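Local coordinates for shikimate 5-dehydrogenase (Mycobacterium fortuitum subsp. fortuitum DSM 46621, PDB 4XIJ), which probably catalyses the NADP-dependent interconversion of 3-dehydroshikimate and shikimate, the fourth of seven steps toward chorismate, at residues G58-S61 / A62-P65. Residues are numbered along the deposited sequence; the frame is centred on the assembly and turned at random. Where two conformers were deposited one is given.
Sequences GLVS and ALGP
L63 and A62 meet the last turn of helix 56-61 mainly through its carbonyl oxygens, their two backbone N-H groups bonding back mostly to the residue three positions earlier. L63 N donates to V60 O over 3.1 Å with a nearly straight N-H...O angle of 165°, although the donor stands well above the V60 carbonyl plane. A62 N divides its hydrogen between L59 O, at 3.3 Å, and G58 O, where the bond is weak (3.4 Å, 135°), so the i to i+4 pattern is giving way to a tighter turn. A62 CB lies 3.7 Å from G58 O. The L63 side chain follows the same oxygens: with CG anti to its own carbonyl carbon (chi1 -58°), the branch point CG comes within 3.5 Å of L59 O, and CD1 lies alongside V60, 4.3 Å from V60 CG1. Water 1 lies 2.7 Å from V60 O and also within bonding distance of L63 O; water 2 donates to both S61 O and L63 O. S61 OG is hydrogen-bonded to P57 O, one turn earlier. V60 and L63 both pack on L70 of strand 67-72 and W108 of strand 108-111, joining this surface helix end to the mixed sheet of the substrate-binding domain.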
# COMPACT_ATOMS: atom_id res chain seq x y z
N GLY A 58 11.24 -5.28 20.39
CA GLY A 58 10.95 -5.57 21.79
C GLY A 58 9.48 -5.60 22.10
O GLY A 58 9.00 -6.41 22.89
N LEU A 59 8.72 -4.71 21.47
CA LEU A 59 7.30 -4.65 21.70
C LEU A 59 6.64 -5.97 21.24
O LEU A 59 5.87 -6.60 21.98
CB LEU A 59 6.72 -3.46 20.93
CG LEU A 59 5.21 -3.30 21.05
CD1 LEU A 59 4.87 -3.04 22.50
CD2 LEU A 59 4.75 -2.17 20.18
N VAL A 60 6.90 -6.37 19.99
CA VAL A 60 6.22 -7.55 19.45
C VAL A 60 6.69 -8.82 20.16
O VAL A 60 5.88 -9.72 20.40
CB VAL A 60 6.43 -7.66 17.93
CG1 VAL A 60 5.60 -8.79 17.34
CG2 VAL A 60 5.97 -6.33 17.24
N SER A 61 7.97 -8.86 20.56
CA SER A 61 8.52 -10.04 21.20
C SER A 61 7.80 -10.35 22.48
O SER A 61 7.68 -11.50 22.83
CB SER A 61 10.01 -9.87 21.55
OG SER A 61 10.84 -9.75 20.40
N ALA A 62 7.29 -9.32 23.15
CA ALA A 62 6.66 -9.51 24.46
C ALA A 62 5.16 -9.90 24.41
O ALA A 62 4.56 -10.23 25.46
CB ALA A 62 6.84 -8.25 25.28
N LEU A 63 4.58 -9.89 23.21
CA LEU A 63 3.13 -10.10 23.10
C LEU A 63 2.77 -11.57 23.32
O LEU A 63 3.38 -12.47 22.72
CB LEU A 63 2.59 -9.63 21.74
CG LEU A 63 2.84 -8.17 21.40
CD1 LEU A 63 2.29 -7.92 19.99
CD2 LEU A 63 2.17 -7.22 22.41
N GLY A 64 1.73 -11.79 24.13
CA GLY A 64 1.25 -13.12 24.41
C GLY A 64 0.42 -13.71 23.29
O GLY A 64 0.17 -13.04 22.27
N PRO A 65 0.02 -14.98 23.45
CA PRO A 65 -0.63 -15.75 22.37
C PRO A 65 -1.98 -15.17 21.95
O PRO A 65 -2.39 -15.42 20.82
CB PRO A 65 -0.75 -17.16 22.97
CG PRO A 65 -0.63 -16.99 24.40
CD PRO A 65 0.20 -15.80 24.67
O HOH W 1 5.24 -12.39 20.55
O HOH W 2 5.88 -13.43 24.31